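Local coordinates for LPXTG cell wall surface protein (Streptococcus gordonii, PDB 4IGB), which is a peptidoglycan-anchored surface protein, represented here by its N-terminal N1 and N2 domains, and probably acts as an adhesin, at residues Phe87-Ser92 / Tyr109-Lys114. Residues are numbered along the deposited sequence; the frame is centred on the assembly and turned at random.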
# COMPACT_ATOMS: atom_id res chain seq x y z
N PHE C 87 -25.13 7.92 3.51
CA PHE C 87 -25.33 6.60 2.94
C PHE C 87 -24.37 5.62 3.60
O PHE C 87 -23.15 5.71 3.43
CB PHE C 87 -25.15 6.66 1.42
CG PHE C 87 -26.09 7.62 0.74
CD1 PHE C 87 -27.19 7.15 0.04
CD2 PHE C 87 -25.89 8.98 0.83
CE1 PHE C 87 -28.06 8.03 -0.59
CE2 PHE C 87 -26.75 9.87 0.21
CZ PHE C 87 -27.84 9.39 -0.50
N GLU C 88 -24.92 4.71 4.39
CA GLU C 88 -24.12 3.69 5.06
C GLU C 88 -23.84 2.53 4.12
O GLU C 88 -24.71 2.13 3.35
CB GLU C 88 -24.85 3.18 6.31
CG GLU C 88 -25.14 4.25 7.34
CD GLU C 88 -23.89 4.72 8.06
OE1 GLU C 88 -22.82 4.13 7.82
OE2 GLU C 88 -23.98 5.67 8.87
N ASN C 89 -22.62 2.01 4.16
CA ASN C 89 -22.24 0.82 3.41
C ASN C 89 -22.86 0.69 2.02
O ASN C 89 -23.44 -0.34 1.70
CB ASN C 89 -22.61 -0.43 4.22
CG ASN C 89 -21.82 -0.53 5.50
OD1 ASN C 89 -22.39 -0.45 6.60
ND2 ASN C 89 -20.51 -0.70 5.38
N PRO C 90 -22.69 1.73 1.18
CA PRO C 90 -23.37 1.75 -0.12
C PRO C 90 -22.73 0.87 -1.18
O PRO C 90 -23.38 0.55 -2.17
CB PRO C 90 -23.25 3.21 -0.54
CG PRO C 90 -21.99 3.67 0.11
CD PRO C 90 -21.94 2.97 1.43
N LEU C 91 -21.48 0.48 -1.00
CA LEU C 91 -20.76 -0.18 -2.09
C LEU C 91 -19.57 -0.98 -1.59
O LEU C 91 -18.74 -0.47 -0.84
CB LEU C 91 -20.31 0.84 -3.13
CG LEU C 91 -19.66 0.26 -4.39
CD1 LEU C 91 -20.63 -0.60 -5.17
CD2 LEU C 91 -19.09 1.36 -5.29
N SER C 92 -19.50 -2.23 -2.00
CA SER C 92 -18.41 -3.09 -1.61
C SER C 92 -17.88 -3.80 -2.85
O SER C 92 -18.65 -4.41 -3.60
CB SER C 92 -18.88 -4.10 -0.57
OG SER C 92 -17.83 -4.97 -0.21
N TYR C 109 -9.79 -5.54 -2.00
CA TYR C 109 -11.15 -5.29 -1.60
C TYR C 109 -11.22 -3.81 -1.32
O TYR C 109 -10.31 -3.23 -0.73
CB TYR C 109 -11.52 -6.13 -0.36
CG TYR C 109 -11.57 -7.61 -0.68
CD1 TYR C 109 -12.77 -8.22 -1.03
CD2 TYR C 109 -10.42 -8.38 -0.67
CE1 TYR C 109 -12.81 -9.57 -1.35
CE2 TYR C 109 -10.46 -9.73 -0.98
CZ TYR C 109 -11.66 -10.32 -1.32
OH TYR C 109 -11.71 -11.65 -1.64
N LEU C 110 -12.29 -3.19 -1.79
CA LEU C 110 -12.51 -1.78 -1.55
C LEU C 110 -13.93 -1.60 -1.04
O LEU C 110 -14.91 -1.87 -1.73
CB LEU C 110 -12.27 -0.97 -2.82
CG LEU C 110 -12.21 0.54 -2.61
CD1 LEU C 110 -10.97 0.89 -1.78
CD2 LEU C 110 -12.19 1.26 -3.97
N ASN C 111 -14.04 -1.17 0.21
CA ASN C 111 -15.33 -1.10 0.86
C ASN C 111 -15.65 0.34 1.22
O ASN C 111 -14.92 0.97 1.98
CB ASN C 111 -15.29 -1.95 2.14
CG ASN C 111 -16.65 -2.43 2.55
OD1 ASN C 111 -17.67 -1.88 2.16
ND2 ASN C 111 -16.67 -3.48 3.37
N PHE C 112 -16.74 0.87 0.67
CA PHE C 112 -17.23 2.16 1.12
C PHE C 112 -18.04 2.01 2.41
O PHE C 112 -19.20 1.61 2.39
CB PHE C 112 -18.04 2.86 0.03
CG PHE C 112 -17.19 3.38 -1.09
CD1 PHE C 112 -16.66 2.51 -2.02
CD2 PHE C 112 -16.89 4.73 -1.18
CE1 PHE C 112 -15.86 2.98 -3.04
CE2 PHE C 112 -16.11 5.20 -2.20
CZ PHE C 112 -15.58 4.32 -3.13
N ASN C 113 -17.40 2.32 3.53
CA ASN C 113 -18.03 2.20 4.84
C ASN C 113 -19.16 3.18 5.00
O ASN C 113 -20.15 2.91 5.67
CB ASN C 113 -16.99 2.42 5.93
CG ASN C 113 -15.84 1.45 5.82
OD1 ASN C 113 -16.04 0.24 5.73
ND2 ASN C 113 -14.61 1.98 5.79
N LYS C 114 -19.00 4.35 4.39
CA LYS C 114 -19.99 5.40 4.48
C LYS C 114 -19.66 6.44 3.44
O LYS C 114 -18.48 6.68 3.16
CB LYS C 114 -19.98 6.04 5.86
CG LYS C 114 -21.08 7.05 6.09
CD LYS C 114 -20.75 8.00 7.25
CE LYS C 114 -20.79 7.31 8.60
NZ LYS C 114 -20.35 8.22 9.70
O HOH W 1 -20.28 -1.51 2.29
O HOH W 2 -18.40 -1.30 6.50
O HOH W 3 -15.10 -5.00 -0.34
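Leu110 O approaches Ser92 CA at 3.7 Å, while a water held by Ser92 OG bonds it only weakly. At Asn111 CG stands opposite the backbone N (chi1 -155°), which carries OD1 to 3.7 Å from Ser92 CB; that oxygen accepts from a second water, 2.6 Å away, which also donates to Phe112 O and accepts from Asn89 ND2. Phe112 N then donates 2.8 Å to Leu91 O, almost in line with the carbonyl (C=O...N 174°). The same oxygen lies at the edge of the Phe112 ring, in its plane, and Phe140 and Phe139 meet this ring edge-to-face. The strand segments run nearly antiparallel, within the hairpin of strands 85-101 and 104-119 in the N-terminal domain; the first strand turns a corner at Glu88 and Asn89. The Pro90 and Phe112 side chains cross at roughly a right angle, Pro90 CG 4.0 Å from Phe112 CB. At the corner, Asn113 O accepts from Asn89 N at 3.0 Å, the donor standing 62° out of the carbonyl plane. Asn113 and Lys114 together face Asp176 in a classic beta bulge, and Asn113 ND2 bonds Asp176 and Thr178. Lys114 runs alongside Glu88, CE 3.6 Å from OE2, without a salt bridge.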